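Local atomic coordinates of HAD superfamily hydrolase (Brucella suis biovar 1, PDB entry 6NQ4), a protein that probably acts as a phosphatase of the haloacid dehalogenase superfamily and binds a sodium ion in its presumed active-site cleft. Residues Leu242-Gly247 against Leu263-Gly268; Cys41-Val46 against Ile71-Asn76. All coordinates share one frame; numbering follows the deposited sequence.

Interaction 1: Leu242-Gly247 against Leu263-Gly268; sequences LGIGDG and LYISGG. With NA (sodium ion), chain H.
D246, the first residue beyond strand 242-245, packs its side chain against I265, the last residue of the parallel strand 263-265, and against G268. Its CB rests on I265 O at 3.5 Å and faces I265 CB. With chi1 at 83°, CG stands between the backbone N and the carbonyl carbon, and the carboxylate splits its duties. OD1 ligates the sodium ion at 2.4 Å, in a coordination sphere that also includes D42 and W44, while OD2 lies 3.5 Å from G268 CA, beside the type I turn from I265 to G268.

Behind this site the strands are joined in register. L263 N donates to G243 O at 2.7 Å. G245 N in turn donates to L263 O, and I265 N to G245 O. On one sheet face I244 and L263 run side by side, and I244 CG2 meets I265 CG1 at 3.9 Å. On the other face Y264 turns its ring obliquely to G245 O and D246 O, its CE1 3.7 Å from D246 O, which is also hydrogen-bonded to H270 ND1.

G245, D246 and D251 match the GDxxxxD motif IV of the superfamily. An acid packed against the turn on one side and bound to the metal by OD1 is suited to fixing a cation, and the sodium probably occupies the site that takes magnesium in relatives.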
loop_
_atom_site.group_PDB
_atom_site.type_symbol
_atom_site.label_atom_id
_atom_site.label_comp_id
_atom_site.label_asym_id
_atom_site.label_seq_id
_atom_site.Cartn_x
_atom_site.Cartn_y
_atom_site.Cartn_z
ATOM N N LEU A 242 -10.555 -4.569 12.474
ATOM C CA LEU A 242 -9.202 -4.409 12.993
ATOM C C LEU A 242 -8.220 -4.163 11.852
ATOM O O LEU A 242 -8.117 -4.983 10.934
ATOM C CB LEU A 242 -8.786 -5.671 13.749
ATOM C CG LEU A 242 -7.386 -5.652 14.376
ATOM C CD1 LEU A 242 -7.275 -4.575 15.461
ATOM C CD2 LEU A 242 -7.047 -7.042 14.903
ATOM N N GLY A 243 -7.469 -3.064 11.931
ATOM C CA GLY A 243 -6.356 -2.837 11.009
ATOM C C GLY A 243 -5.072 -3.432 11.569
ATOM O O GLY A 243 -4.806 -3.337 12.762
ATOM N N ILE A 244 -4.284 -4.064 10.698
ATOM C CA ILE A 244 -2.999 -4.657 11.081
ATOM C C ILE A 244 -1.917 -4.148 10.133
ATOM O O ILE A 244 -2.081 -4.224 8.914
ATOM C CB ILE A 244 -3.048 -6.195 11.004
ATOM C CG1 ILE A 244 -4.207 -6.761 11.829
ATOM C CG2 ILE A 244 -1.695 -6.797 11.428
ATOM C CD1 ILE A 244 -4.366 -8.253 11.716
ATOM N N GLY A 245 -0.791 -3.686 10.673
ATOM C CA GLY A 245 0.308 -3.306 9.789
ATOM C C GLY A 245 1.554 -2.934 10.557
ATOM O O GLY A 245 1.538 -2.797 11.786
ATOM N N ASP A 246 2.645 -2.777 9.803
ATOM C CA ASP A 246 3.932 -2.406 10.382
ATOM C C ASP A 246 4.384 -0.999 10.019
ATOM O O ASP A 246 5.489 -0.600 10.396
ATOM C CB ASP A 246 5.032 -3.450 10.110
ATOM C CG ASP A 246 5.704 -3.291 8.742
ATOM O OD1 ASP A 246 5.062 -2.837 7.788
ATOM O OD2 ASP A 246 6.882 -3.670 8.603
ATOM N N GLY A 247 3.565 -0.220 9.301
ATOM C CA GLY A 247 3.906 1.148 8.982
ATOM C C GLY A 247 3.157 2.131 9.860
ATOM O O GLY A 247 1.930 2.158 9.863
ATOM N N LEU A 263 -3.715 -3.003 15.197
ATOM C CA LEU A 263 -2.713 -3.909 15.735
ATOM C C LEU A 263 -1.408 -3.608 15.004
ATOM O O LEU A 263 -1.309 -3.813 13.787
ATOM C CB LEU A 263 -3.125 -5.363 15.515
ATOM C CG LEU A 263 -2.058 -6.415 15.818
ATOM C CD1 LEU A 263 -1.652 -6.363 17.276
ATOM C CD2 LEU A 263 -2.546 -7.800 15.469
ATOM N N TYR A 264 -0.414 -3.116 15.744
ATOM C CA TYR A 264 0.879 -2.741 15.184
ATOM C C TYR A 264 1.829 -3.930 15.261
ATOM O O TYR A 264 1.962 -4.562 16.314
ATOM C CB TYR A 264 1.440 -1.560 15.984
ATOM C CG TYR A 264 2.808 -1.029 15.585
ATOM C CD1 TYR A 264 3.087 -0.661 14.275
ATOM C CD2 TYR A 264 3.801 -0.842 16.543
ATOM C CE1 TYR A 264 4.330 -0.149 13.923
ATOM C CE2 TYR A 264 5.033 -0.332 16.200
ATOM C CZ TYR A 264 5.296 0.018 14.897
ATOM O OH TYR A 264 6.538 0.536 14.581
ATOM N N ILE A 265 2.484 -4.235 14.143
ATOM C CA ILE A 265 3.462 -5.313 14.078
ATOM C C ILE A 265 4.817 -4.681 14.384
ATOM O O ILE A 265 5.493 -4.145 13.501
ATOM C CB ILE A 265 3.429 -6.023 12.724
ATOM C CG1 ILE A 265 2.012 -6.537 12.443
ATOM C CG2 ILE A 265 4.428 -7.196 12.697
ATOM C CD1 ILE A 265 1.461 -7.457 13.539
ATOM N N SER A 266 5.212 -4.754 15.655
ATOM C CA SER A 266 6.320 -3.955 16.162
ATOM C C SER A 266 7.683 -4.462 15.710
ATOM O O SER A 266 8.639 -3.673 15.688
ATOM C CB SER A 266 6.254 -3.893 17.690
ATOM O OG SER A 266 6.330 -5.186 18.264
ATOM N N GLY A 267 7.798 -5.740 15.353
ATOM C CA GLY A 267 9.025 -6.317 14.850
ATOM C C GLY A 267 9.225 -6.208 13.352
ATOM O O GLY A 267 10.218 -6.723 12.823
ATOM N N GLY A 268 8.319 -5.538 12.643
ATOM C CA GLY A 268 8.483 -5.365 11.218
ATOM C C GLY A 268 9.630 -4.436 10.865
ATOM O O GLY A 268 10.210 -3.753 11.711
HETATM NA NA NA H . 4.265 -2.994 5.512
HETATM O O HOH W 1 3.432 -0.663 5.797
HETATM O O HOH W 2 6.256 -2.442 4.148
#

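Interaction 2: Cys41-Val46 against Ile71-Asn76. With NA (sodium ion), chain H; PO4 (phosphate ion), chain G.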
loop_
_atom_site.group_PDB
_atom_site.type_symbol
_atom_site.label_atom_id
_atom_site.label_comp_id
_atom_site.label_asym_id
_atom_site.label_seq_id
_atom_site.Cartn_x
_atom_site.Cartn_y
_atom_site.Cartn_z
ATOM N N CYS A 41 -5.576 -6.133 6.627
ATOM C CA CYS A 41 -4.216 -6.557 6.950
ATOM C C CYS A 41 -3.223 -6.114 5.882
ATOM O O CYS A 41 -3.420 -6.381 4.696
ATOM C CB CYS A 41 -4.151 -8.076 7.149
ATOM S SG CYS A 41 -2.556 -8.668 7.802
ATOM N N ASP A 42 -2.127 -5.513 6.331
ATOM C CA ASP A 42 -0.986 -5.151 5.500
ATOM C C ASP A 42 -0.370 -6.397 4.851
ATOM O O ASP A 42 -0.479 -7.513 5.368
ATOM C CB ASP A 42 0.022 -4.548 6.487
ATOM C CG ASP A 42 1.142 -3.826 5.847
ATOM O OD1 ASP A 42 1.009 -3.446 4.672
ATOM O OD2 ASP A 42 2.155 -3.620 6.559
ATOM N N VAL A 43 0.302 -6.200 3.713
ATOM C CA VAL A 43 0.942 -7.306 2.994
ATOM C C VAL A 43 2.471 -7.306 3.159
ATOM O O VAL A 43 3.027 -8.171 3.855
ATOM C CB VAL A 43 0.508 -7.358 1.510
ATOM C CG1 VAL A 43 1.260 -8.475 0.762
ATOM C CG2 VAL A 43 -1.029 -7.576 1.393
ATOM N N TRP A 44 3.174 -6.348 2.551
ATOM C CA TRP A 44 4.639 -6.356 2.646
ATOM C C TRP A 44 5.102 -6.133 4.082
ATOM O O TRP A 44 4.663 -5.201 4.763
ATOM C CB TRP A 44 5.243 -5.294 1.739
ATOM C CG TRP A 44 5.576 -5.804 0.377
ATOM C CD1 TRP A 44 6.806 -6.197 -0.074
ATOM C CD2 TRP A 44 4.673 -6.004 -0.697
ATOM N NE1 TRP A 44 6.729 -6.592 -1.376
ATOM C CE2 TRP A 44 5.428 -6.478 -1.794
ATOM C CE3 TRP A 44 3.296 -5.792 -0.854
ATOM C CZ2 TRP A 44 4.852 -6.777 -3.033
ATOM C CZ3 TRP A 44 2.717 -6.089 -2.085
ATOM C CH2 TRP A 44 3.496 -6.574 -3.159
ATOM N N GLY A 45 5.993 -7.001 4.539
ATOM C CA GLY A 45 6.506 -6.930 5.878
ATOM C C GLY A 45 5.678 -7.649 6.904
ATOM O O GLY A 45 6.108 -7.742 8.070
ATOM N N VAL A 46 4.495 -8.136 6.525
ATOM C CA VAL A 46 3.583 -8.776 7.467
ATOM C C VAL A 46 3.224 -10.163 6.959
ATOM O O VAL A 46 3.318 -11.145 7.704
ATOM C CB VAL A 46 2.336 -7.901 7.707
ATOM C CG1 VAL A 46 1.298 -8.668 8.533
ATOM C CG2 VAL A 46 2.734 -6.587 8.404
ATOM N N ILE A 71 -11.196 -11.322 5.850
ATOM C CA ILE A 71 -9.839 -10.783 5.728
ATOM C C ILE A 71 -9.724 -10.025 4.410
ATOM O O ILE A 71 -9.819 -10.621 3.330
ATOM C CB ILE A 71 -8.772 -11.890 5.759
ATOM C CG1 ILE A 71 -8.865 -12.744 7.024
ATOM C CG2 ILE A 71 -7.372 -11.278 5.627
ATOM C CD1 ILE A 71 -8.746 -11.993 8.306
ATOM N N ILE A 72 -9.469 -8.726 4.493
ATOM C CA ILE A 72 -9.096 -7.935 3.330
ATOM C C ILE A 72 -7.620 -7.624 3.472
ATOM O O ILE A 72 -7.219 -6.972 4.440
ATOM C CB ILE A 72 -9.894 -6.622 3.238
ATOM C CG1 ILE A 72 -11.393 -6.846 3.467
ATOM C CG2 ILE A 72 -9.603 -5.918 1.896
ATOM C CD1 ILE A 72 -12.106 -7.727 2.454
ATOM N N LEU A 73 -6.813 -8.041 2.501
ATOM C CA LEU A 73 -5.424 -7.602 2.484
ATOM C C LEU A 73 -5.384 -6.233 1.816
ATOM O O LEU A 73 -5.903 -6.066 0.707
ATOM C CB LEU A 73 -4.552 -8.604 1.739
ATOM C CG LEU A 73 -4.557 -10.014 2.337
ATOM C CD1 LEU A 73 -3.612 -10.918 1.548
ATOM C CD2 LEU A 73 -4.168 -9.963 3.802
ATOM N N VAL A 74 -4.837 -5.238 2.504
ATOM C CA VAL A 74 -4.849 -3.856 2.044
ATOM C C VAL A 74 -3.391 -3.425 1.934
ATOM O O VAL A 74 -2.680 -3.355 2.948
ATOM C CB VAL A 74 -5.628 -2.951 3.013
ATOM C CG1 VAL A 74 -5.644 -1.504 2.515
ATOM C CG2 VAL A 74 -7.069 -3.478 3.220
ATOM N N THR A 75 -2.934 -3.164 0.714
ATOM C CA THR A 75 -1.523 -2.949 0.450
ATOM C C THR A 75 -1.319 -1.715 -0.411
ATOM O O THR A 75 -2.128 -1.409 -1.283
ATOM C CB THR A 75 -0.912 -4.184 -0.274
ATOM O OG1 THR A 75 0.437 -3.907 -0.668
ATOM C CG2 THR A 75 -1.704 -4.566 -1.518
ATOM N N ASN A 76 -0.222 -1.015 -0.169
ATOM C CA ASN A 76 0.136 0.134 -1.002
ATOM C C ASN A 76 0.789 -0.234 -2.342
ATOM O O ASN A 76 1.237 0.667 -3.062
ATOM C CB ASN A 76 0.999 1.134 -0.223
ATOM C CG ASN A 76 0.150 2.143 0.530
ATOM O OD1 ASN A 76 -1.071 2.207 0.325
ATOM N ND2 ASN A 76 0.772 2.957 1.368
HETATM NA NA NA H . 4.265 -2.994 5.512
HETATM P P PO4 G . 2.335 -2.558 2.064
HETATM O O1 PO4 G . 3.044 -2.698 3.411
HETATM O O2 PO4 G . 1.891 -3.918 1.554
HETATM O O3 PO4 G . 3.510 -2.043 1.210
HETATM O O4 PO4 G . 1.254 -1.508 2.130
HETATM O O HOH W 1 3.432 -0.663 5.797
HETATM O O HOH W 2 6.256 -2.442 4.148
#
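W44 and T75 meet beside the bound phosphate, where the edge of the indole, CE3, lies 3.4 Å from T75 OG1. Both residues grip phosphate O2: T75 OG1 donates to it at 2.7 Å, and W44 N does so at 2.9 Å with a nearly straight bond. The hydroxyl gets there because it is anti to the backbone N of T75 (chi1 173°), and it also accepts a hydrogen bond from S77 N. A third donor, N76 N, reaches O4 of the same anion at 2.8 Å. K215 adds a further bond to the phosphate from NZ and forms a salt bridge with D42 OD1, while D42 OD2 and W44 O bind the sodium ion, each at 2.4 Å, and phosphate O1 completes the link between metal and anion.

The sequence D42-V43-W44 holds the position of the first conserved motif of HAD enzymes, whose leading aspartate is usually the nucleophile, and T75 corresponds to the Ser or Thr of the second motif at the tip of the neighbouring strand. The phosphate, probably from the crystallisation liquor, thus lies where a substrate phosphoryl group would be expected in this Rossmann-like core.

Beneath the site, V43 CG2 wedges between L73 CB (3.7 Å) and T75 CB, crossing the leucine at about a right angle and the threonine aslant. Further back, C41 CB packs on L73 CD2. C41 N donates to I72 O and V74 N to C41 O; these two bonds form the parallel bridge of C41 with L73, after which the chain turns into the loop. Outside the two segments, V74 packs against I220 and A224 of helix 218-232, and the side-chain amide of N76 bonds to K215 N and D183.

In the fold
From the N terminus, strand 38-41 leads into the loop of interaction 2, and the chain returns through helix 55-66 to strand 70-75, where that contact closes a loop with 24 residues between its segments. The chain then passes through strand 100-103 and the separate five-stranded sheet spanning residues 118-212, an insertion, before helix 218-232 brings it back. Interaction 1 next closes the beta-alpha-beta unit of strand 241-245, helix 248-258 and strand 261-265. The two loops are in series, neither nested nor crossed. Strand 38-41 sits between strands 70-75 and 241-245, where D42 N and I244 O meet at 2.9 Å, a probable hydrogen bond, and both contacts reach one sodium ion.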